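Local atomic coordinates of uncharacterized protein (Yersinia pestis, PDB entry 4RGI), a protein that is of unknown function, folding as a small alpha-beta sandwich that carries a KTSC domain. Residues A[57-60]-A[61-65]; A[17-21]-A[22-26]; A[41-44]-A[45-49]. One frame throughout, in Å; residues are numbered along the deposited sequence.

Contact 1: residues A[57-60]-A[61-65]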
loop_
_atom_site.group_PDB
_atom_site.type_symbol
_atom_site.label_atom_id
_atom_site.label_comp_id
_atom_site.label_asym_id
_atom_site.label_seq_id
_atom_site.Cartn_x
_atom_site.Cartn_y
_atom_site.Cartn_z
ATOM N N ARG A 57 -1.752 11.109 -1.322
ATOM C CA ARG A 57 -1.924 11.541 -2.700
ATOM C C ARG A 57 -1.547 10.441 -3.659
ATOM O O ARG A 57 -2.225 10.224 -4.669
ATOM C CB ARG A 57 -1.083 12.784 -3.004
ATOM C CG ARG A 57 -1.202 13.229 -4.465
ATOM C CD ARG A 57 -0.346 14.463 -4.791
ATOM N NE ARG A 57 -0.245 14.678 -6.235
ATOM C CZ ARG A 57 -1.081 15.438 -6.932
ATOM N NH1 ARG A 57 -2.080 16.069 -6.319
ATOM N NH2 ARG A 57 -0.918 15.569 -8.243
ATOM N N PHE A 58 -0.456 9.750 -3.348
ATOM C CA PHE A 58 -0.005 8.663 -4.211
ATOM C C PHE A 58 -1.016 7.527 -4.174
ATOM O O PHE A 58 -1.362 6.973 -5.206
ATOM C CB PHE A 58 1.375 8.153 -3.806
ATOM C CG PHE A 58 1.937 7.133 -4.759
ATOM C CD1 PHE A 58 1.603 5.794 -4.645
ATOM C CD2 PHE A 58 2.785 7.522 -5.769
ATOM C CE1 PHE A 58 2.102 4.861 -5.522
ATOM C CE2 PHE A 58 3.291 6.590 -6.652
ATOM C CZ PHE A 58 2.951 5.260 -6.529
ATOM N N PHE A 59 -1.501 7.182 -2.987
ATOM C CA PHE A 59 -2.530 6.156 -2.909
ATOM C C PHE A 59 -3.731 6.542 -3.765
ATOM O O PHE A 59 -4.231 5.748 -4.557
ATOM C CB PHE A 59 -2.977 5.919 -1.479
ATOM C CG PHE A 59 -4.174 5.037 -1.375
ATOM C CD1 PHE A 59 -4.087 3.693 -1.691
ATOM C CD2 PHE A 59 -5.393 5.545 -0.987
ATOM C CE1 PHE A 59 -5.194 2.874 -1.599
ATOM C CE2 PHE A 59 -6.510 4.729 -0.893
ATOM C CZ PHE A 59 -6.418 3.398 -1.200
ATOM N N ASP A 60 -4.192 7.778 -3.621
ATOM C CA ASP A 60 -5.371 8.215 -4.371
ATOM C C ASP A 60 -5.162 8.199 -5.880
ATOM O O ASP A 60 -6.077 7.859 -6.636
ATOM C CB ASP A 60 -5.795 9.627 -3.944
ATOM C CG ASP A 60 -6.509 9.647 -2.615
ATOM O OD1 ASP A 60 -7.054 8.597 -2.226
ATOM O OD2 ASP A 60 -6.541 10.714 -1.962
ATOM N N GLY A 61 -3.964 8.553 -6.325
ATOM C CA GLY A 61 -3.721 8.722 -7.747
ATOM C C GLY A 61 -3.272 7.482 -8.495
ATOM O O GLY A 61 -3.490 7.367 -9.713
ATOM N N VAL A 62 -2.651 6.545 -7.782
ATOM C CA VAL A 62 -1.986 5.433 -8.446
ATOM C C VAL A 62 -2.522 4.064 -8.050
ATOM O O VAL A 62 -2.522 3.138 -8.860
ATOM C CB VAL A 62 -0.475 5.484 -8.166
ATOM C CG1 VAL A 62 0.258 4.379 -8.890
ATOM C CG2 VAL A 62 0.071 6.841 -8.571
ATOM N N ILE A 63 -2.973 3.934 -6.806
ATOM C CA ILE A 63 -3.336 2.612 -6.292
ATOM C C ILE A 63 -4.850 2.423 -6.210
ATOM O O ILE A 63 -5.385 1.420 -6.684
ATOM C CB ILE A 63 -2.732 2.358 -4.885
ATOM C CG1 ILE A 63 -1.217 2.567 -4.883
ATOM C CG2 ILE A 63 -3.103 0.954 -4.386
ATOM C CD1 ILE A 63 -0.496 1.639 -5.820
ATOM N N LYS A 64 -5.531 3.394 -5.611
ATOM C CA LYS A 64 -6.942 3.249 -5.274
ATOM C C LYS A 64 -7.753 2.944 -6.517
ATOM O O LYS A 64 -7.696 3.678 -7.492
ATOM C CB LYS A 64 -7.473 4.528 -4.594
ATOM C CG LYS A 64 -8.936 4.435 -4.160
ATOM C CD LYS A 64 -9.551 5.813 -4.003
ATOM C CE LYS A 64 -9.132 6.426 -2.712
ATOM N NZ LYS A 64 -9.761 7.766 -2.498
ATOM N N GLY A 65 -8.459 1.821 -6.498
ATOM C CA GLY A 65 -9.335 1.454 -7.588
ATOM C C GLY A 65 -8.641 1.012 -8.851
ATOM O O GLY A 65 -9.294 0.760 -9.859
HETATM O O HOH W 1 -6.051 5.676 -8.366
#

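Contact 2: residues A[17-21]-A[22-26]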
loop_
_atom_site.group_PDB
_atom_site.type_symbol
_atom_site.label_atom_id
_atom_site.label_comp_id
_atom_site.label_asym_id
_atom_site.label_seq_id
_atom_site.Cartn_x
_atom_site.Cartn_y
_atom_site.Cartn_z
ATOM N N ILE A 17 3.018 0.223 5.311
ATOM C CA ILE A 17 2.946 -0.298 3.948
ATOM C C ILE A 17 3.910 -1.439 3.818
ATOM O O ILE A 17 5.070 -1.298 4.200
ATOM C CB ILE A 17 3.307 0.769 2.897
ATOM C CG1 ILE A 17 2.347 1.953 2.960
ATOM C CG2 ILE A 17 3.282 0.176 1.479
ATOM C CD1 ILE A 17 2.806 3.136 2.117
ATOM N N GLY A 18 3.447 -2.561 3.269
ATOM C CA GLY A 18 4.332 -3.681 2.996
ATOM C C GLY A 18 4.210 -4.153 1.559
ATOM O O GLY A 18 3.217 -3.877 0.903
ATOM N N TYR A 19 5.230 -4.848 1.067
ATOM C CA TYR A 19 5.186 -5.359 -0.291
ATOM C C TYR A 19 5.855 -6.725 -0.361
ATOM O O TYR A 19 6.932 -6.941 0.207
ATOM C CB TYR A 19 5.847 -4.385 -1.258
ATOM C CG TYR A 19 5.767 -4.816 -2.706
ATOM C CD1 TYR A 19 4.570 -4.744 -3.411
ATOM C CD2 TYR A 19 6.882 -5.302 -3.366
ATOM C CE1 TYR A 19 4.495 -5.152 -4.750
ATOM C CE2 TYR A 19 6.819 -5.696 -4.704
ATOM C CZ TYR A 19 5.623 -5.636 -5.384
ATOM O OH TYR A 19 5.574 -6.036 -6.712
ATOM N N ASP A 20 5.176 -7.647 -1.036
ATOM C CA ASP A 20 5.662 -9.011 -1.248
ATOM C C ASP A 20 6.023 -9.151 -2.717
ATOM O O ASP A 20 5.141 -9.290 -3.559
ATOM C CB ASP A 20 4.573 -10.008 -0.826
ATOM C CG ASP A 20 4.988 -11.459 -0.978
ATOM O OD1 ASP A 20 6.092 -11.750 -1.486
ATOM O OD2 ASP A 20 4.171 -12.311 -0.589
ATOM N N PRO A 21 7.322 -9.081 -3.041
ATOM C CA PRO A 21 7.727 -9.080 -4.449
ATOM C C PRO A 21 7.388 -10.386 -5.157
ATOM O O PRO A 21 7.193 -10.380 -6.367
ATOM C CB PRO A 21 9.240 -8.870 -4.373
ATOM C CG PRO A 21 9.613 -9.400 -3.044
ATOM C CD PRO A 21 8.479 -9.078 -2.131
ATOM N N ASP A 22 7.298 -11.481 -4.410
ATOM C CA ASP A 22 7.007 -12.777 -5.006
ATOM C C ASP A 22 5.571 -12.869 -5.517
ATOM O O ASP A 22 5.340 -13.306 -6.641
ATOM C CB ASP A 22 7.279 -13.893 -3.999
ATOM C CG ASP A 22 8.741 -13.961 -3.590
ATOM O OD1 ASP A 22 9.609 -13.558 -4.400
ATOM O OD2 ASP A 22 9.021 -14.416 -2.459
ATOM N N ASN A 23 4.614 -12.450 -4.695
ATOM C CA ASN A 23 3.207 -12.515 -5.064
ATOM C C ASN A 23 2.716 -11.217 -5.696
ATOM O O ASN A 23 1.544 -11.100 -6.047
ATOM C CB ASN A 23 2.353 -12.843 -3.838
ATOM C CG ASN A 23 2.894 -14.017 -3.046
ATOM O OD1 ASN A 23 3.598 -14.866 -3.585
ATOM N ND2 ASN A 23 2.570 -14.066 -1.757
ATOM N N ARG A 24 3.619 -10.249 -5.834
ATOM C CA ARG A 24 3.284 -8.910 -6.326
ATOM C C ARG A 24 2.110 -8.317 -5.558
ATOM O O ARG A 24 1.168 -7.773 -6.141
ATOM C CB ARG A 24 2.963 -8.938 -7.816
ATOM C CG ARG A 24 3.906 -9.789 -8.655
ATOM C CD ARG A 24 5.342 -9.322 -8.662
ATOM N NE ARG A 24 6.066 -9.849 -9.826
ATOM C CZ ARG A 24 6.447 -11.118 -9.981
ATOM N NH1 ARG A 24 6.183 -12.022 -9.048
ATOM N NH2 ARG A 24 7.094 -11.491 -11.080
HETATM N N MSE A 25 2.199 -8.404 -4.238
HETATM C CA MSE A 25 1.112 -7.982 -3.369
HETATM C C MSE A 25 1.515 -6.814 -2.491
HETATM O O MSE A 25 2.600 -6.826 -1.911
HETATM C CB MSE A 25 0.666 -9.162 -2.520
HETATM C CG MSE A 25 -0.538 -8.907 -1.636
HETATM SE SE MSE A 25 -1.171 -10.625 -1.009
HETATM C CE MSE A 25 0.216 -10.989 0.321
ATOM N N LEU A 26 0.655 -5.796 -2.423
ATOM C CA LEU A 26 0.909 -4.598 -1.646
ATOM C C LEU A 26 -0.040 -4.583 -0.465
ATOM O O LEU A 26 -1.224 -4.795 -0.651
ATOM C CB LEU A 26 0.685 -3.360 -2.504
ATOM C CG LEU A 26 0.858 -2.003 -1.849
ATOM C CD1 LEU A 26 2.336 -1.685 -1.664
ATOM C CD2 LEU A 26 0.214 -0.995 -2.738
#

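Contact 3: residues A[41-44]-A[45-49]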
loop_
_atom_site.group_PDB
_atom_site.type_symbol
_atom_site.label_atom_id
_atom_site.label_comp_id
_atom_site.label_asym_id
_atom_site.label_seq_id
_atom_site.Cartn_x
_atom_site.Cartn_y
_atom_site.Cartn_z
ATOM N N VAL A 41 0.408 -5.775 -8.035
ATOM C CA VAL A 41 1.075 -4.481 -8.002
ATOM C C VAL A 41 2.547 -4.648 -8.341
ATOM O O VAL A 41 3.243 -5.420 -7.682
ATOM C CB VAL A 41 0.918 -3.831 -6.599
ATOM C CG1 VAL A 41 1.635 -2.507 -6.522
ATOM C CG2 VAL A 41 -0.553 -3.653 -6.286
ATOM N N PRO A 42 3.029 -3.926 -9.367
ATOM C CA PRO A 42 4.425 -4.039 -9.779
ATOM C C PRO A 42 5.376 -3.418 -8.769
ATOM O O PRO A 42 5.021 -2.482 -8.065
ATOM C CB PRO A 42 4.465 -3.272 -11.103
ATOM C CG PRO A 42 3.359 -2.318 -11.020
ATOM C CD PRO A 42 2.279 -3.002 -10.230
ATOM N N GLU A 43 6.591 -3.944 -8.706
ATOM C CA GLU A 43 7.543 -3.477 -7.711
ATOM C C GLU A 43 7.851 -1.988 -7.870
ATOM O O GLU A 43 8.022 -1.286 -6.880
ATOM C CB GLU A 43 8.830 -4.305 -7.785
ATOM C CG GLU A 43 9.865 -3.926 -6.739
ATOM C CD GLU A 43 11.074 -4.845 -6.746
ATOM O OE1 GLU A 43 11.042 -5.868 -7.462
ATOM O OE2 GLU A 43 12.056 -4.544 -6.033
ATOM N N ARG A 44 7.891 -1.493 -9.108
ATOM C CA ARG A 44 8.157 -0.080 -9.325
ATOM C C ARG A 44 7.115 0.802 -8.646
ATOM O O ARG A 44 7.444 1.864 -8.141
ATOM C CB ARG A 44 8.217 0.229 -10.817
ATOM C CG ARG A 44 8.503 1.697 -11.155
ATOM C CD ARG A 44 9.801 2.197 -10.509
ATOM N NE ARG A 44 10.127 3.548 -10.951
ATOM C CZ ARG A 44 11.130 4.272 -10.452
ATOM N NH1 ARG A 44 11.907 3.777 -9.506
ATOM N NH2 ARG A 44 11.357 5.488 -10.910
ATOM N N ALA A 45 5.862 0.347 -8.623
ATOM C CA ALA A 45 4.782 1.086 -7.973
ATOM C C ALA A 45 5.049 1.199 -6.499
ATOM O O ALA A 45 4.820 2.238 -5.899
ATOM C CB ALA A 45 3.439 0.402 -8.202
ATOM N N HIS A 46 5.517 0.108 -5.911
ATOM C CA HIS A 46 5.769 0.115 -4.492
ATOM C C HIS A 46 6.913 1.062 -4.173
ATOM O O HIS A 46 6.838 1.810 -3.222
ATOM C CB HIS A 46 6.085 -1.279 -3.983
ATOM C CG HIS A 46 6.595 -1.290 -2.585
ATOM N ND1 HIS A 46 7.871 -1.701 -2.261
ATOM C CD2 HIS A 46 6.010 -0.916 -1.418
ATOM C CE1 HIS A 46 8.043 -1.592 -0.954
ATOM N NE2 HIS A 46 6.937 -1.108 -0.419
ATOM N N GLN A 47 7.972 1.031 -4.978
ATOM C CA GLN A 47 9.099 1.928 -4.759
ATOM C C GLN A 47 8.664 3.389 -4.842
ATOM O O GLN A 47 9.009 4.183 -3.981
ATOM C CB GLN A 47 10.212 1.648 -5.771
ATOM C CG GLN A 47 10.937 0.338 -5.559
ATOM C CD GLN A 47 11.932 0.100 -6.664
ATOM O OE1 GLN A 47 11.860 0.738 -7.715
ATOM N NE2 GLN A 47 12.878 -0.801 -6.435
ATOM N N ASN A 48 7.891 3.741 -5.863
ATOM C CA ASN A 48 7.384 5.107 -5.985
ATOM C C ASN A 48 6.455 5.522 -4.837
ATOM O O ASN A 48 6.428 6.683 -4.443
ATOM C CB ASN A 48 6.640 5.293 -7.305
ATOM C CG ASN A 48 7.567 5.278 -8.500
ATOM O OD1 ASN A 48 8.790 5.419 -8.368
ATOM N ND2 ASN A 48 6.984 5.111 -9.681
ATOM N N PHE A 49 5.679 4.574 -4.338
ATOM C CA PHE A 49 4.814 4.777 -3.177
ATOM C C PHE A 49 5.656 5.186 -1.985
ATOM O O PHE A 49 5.346 6.150 -1.292
ATOM C CB PHE A 49 4.057 3.486 -2.858
ATOM C CG PHE A 49 2.790 3.660 -2.024
ATOM C CD1 PHE A 49 2.359 4.896 -1.567
ATOM C CD2 PHE A 49 2.027 2.545 -1.716
ATOM C CE1 PHE A 49 1.180 5.010 -0.816
ATOM C CE2 PHE A 49 0.846 2.642 -0.963
ATOM C CZ PHE A 49 0.429 3.885 -0.502
#

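Contact 1: residues A[57-60]-A[61-65]
Residues 57-60 and 61-65 run through the C-terminal part of helix 55-63 into the residues after it, and the winding widens where they meet: Val-62 N still bonds to Phe-58 O at 2.9 Å, but Phe-59 O takes both Ile-63 N at 3.2 Å and, one residue further on, Lys-64 N at 2.9 Å. That second bond is the pi-type turn, and Lys-64 lies over Phe-59, five residues back. On one flank Val-62 sits on the Phe-58 ring. Its CG2 methyl rests over the ring centre, 3.8 Å from the centroid, in a CH-pi contact, while CG1 reaches across to the CZ end. The ring's other neighbours include Phe-49 and Asn-48 of helix 43-51. Phe-59, with CG swung anti to N (chi1 171°), points into the core and makes a T-shaped (edge-to-face) contact with Phe-30. Ile-63 CB comes obliquely to its CD1 at 3.7 Å, and Lys-64 CB lies over one face toward the rim, 4.0 Å from the centroid. From there the lysine chain passes CE2 of the ring and bends at chi3 (-78°), which turns NZ back alongside Asp-60. The salt bridge from Lys-64 NZ to Asp-60 OD1 is 2.8 Å long and arrives 50° out of the carboxylate plane. The other oxygen, OD2, pairs with Arg-13, and a water gives one hydrogen to Asp-60 O and the other to Lys-64 O. With a cation at each oxygen, the Asp-60 carboxylate is probably held in its ionised form, and the lysine spends its aliphatic part on an aromatic ring and its charge on an acid.

Contact 2: residues A[17-21]-A[22-26]
The beta hairpin of strands 14-20 and 25-30 turns round here, with Asp-20 and Met-25 as its last hydrogen-bonded pair and Arg-24 joining Met-25 opposite Asp-20 in a G1 beta bulge. Asp-20 N reaches Met-25 O at 2.8 Å, and Met-25 N returns to Asp-20 O at 3.1 Å. Arg-24 makes the bulge possible by taking a left-handed backbone (phi 51°). With CG swung opposite its own N (chi1 -179°), the Asp-20 carboxylate hangs over the turn. Its OD1 accepts Asp-22 N at 3.2 Å, an Asx turn whose donor stands 42° out of the carboxylate plane. On the other face of the sheet, the Tyr-19 ring leans across the neighbouring strand, bringing CD1 to 3.2 Å from Met-25 O, and its hydroxyl passes the Arg-24 side chain on the way to a hydrogen bond with Val-41 O. Leu-26 CD1 packs on Ile-17 CG2 at 3.8 Å, on the side covered by helix 43-51. The acid thus ties its own turn through a backbone N-H, and the nearby Asp-22 carboxylate, only 4.1 Å away from OD2 to Asp-20 OD1, would tend to raise the cost of keeping both charged.

Contact 3: residues A[41-44]-A[45-49]
Arg-44 lays its guanidinium across the end of the Asn-48 side chain, one helical turn on, so that Asn-48 OD1 stands over the centre of the group, 3.3 Å from CZ. The two planes are 68° apart, so the amide oxygen points at the face of the cation instead of lining up with an N-H. A bend at chi2 (56°) folds the arginine along the helix and makes this overlap possible. Gln-47 comes to the same group from another direction: its OE1 lies at the guanidinium edge, in plane, 3.5 Å from NH1, with the amide turned 80° against it. Beneath these side chains the ordinary helix bonds run from Asn-48 N to Arg-44 O and from Gln-47 N to Glu-43 O, both 3.0 Å. Pro-42 takes the N-cap position just before helix 43-51. Its carbonyl oxygen receives two weak bonds, from Ala-45 N at 3.0 Å and from His-46 N at 3.4 Å. The Ala-45 methyl lies beside the incoming chain, CB touching Val-41 CG1 at 3.8 Å and Pro-42 CG at 3.9 Å, a small apolar patch between loop and first turn. Val-41 goes on to pack on Leu-26, and the Pro-42 ring on Phe-67. The His-46 ring stacks on Tyr-19 of strand 14-20. At the first turn, Glu-43 N is bonded to a glycerol, probably from the crystallisation liquor. On the outer side of this helix, the cation is met by two amide oxygens, one over its face and one at its edge. What holds them there is probably a charge-dipole attraction between the guanidinium and the two amide groups.

Contacts 2 and 3 lie closest, their centres 9 Å apart, and are stitched by polar atoms: Tyr-19 OH sits 2.6 Å from Val-41 O and Arg-24 O 2.9 Å from Val-41 N, both probable hydrogen bonds, linking the hairpin turn to the chain just ahead of helix 43-51. Contact 3 meets contact 1, about 12 Å off between centres, through aromatic packing of the two successive helices, with Phe-58 CD1 3.3 Å from Phe-49 CD1. Contacts 1 and 2, about 16 Å apart, lie on opposite sides of the chain's centre, yet Ile-63 CD1 still touches Leu-26 CD2 at 4.1 Å. Bound glycerol comes near Arg-57, Arg-24 and Glu-43, one in each contact.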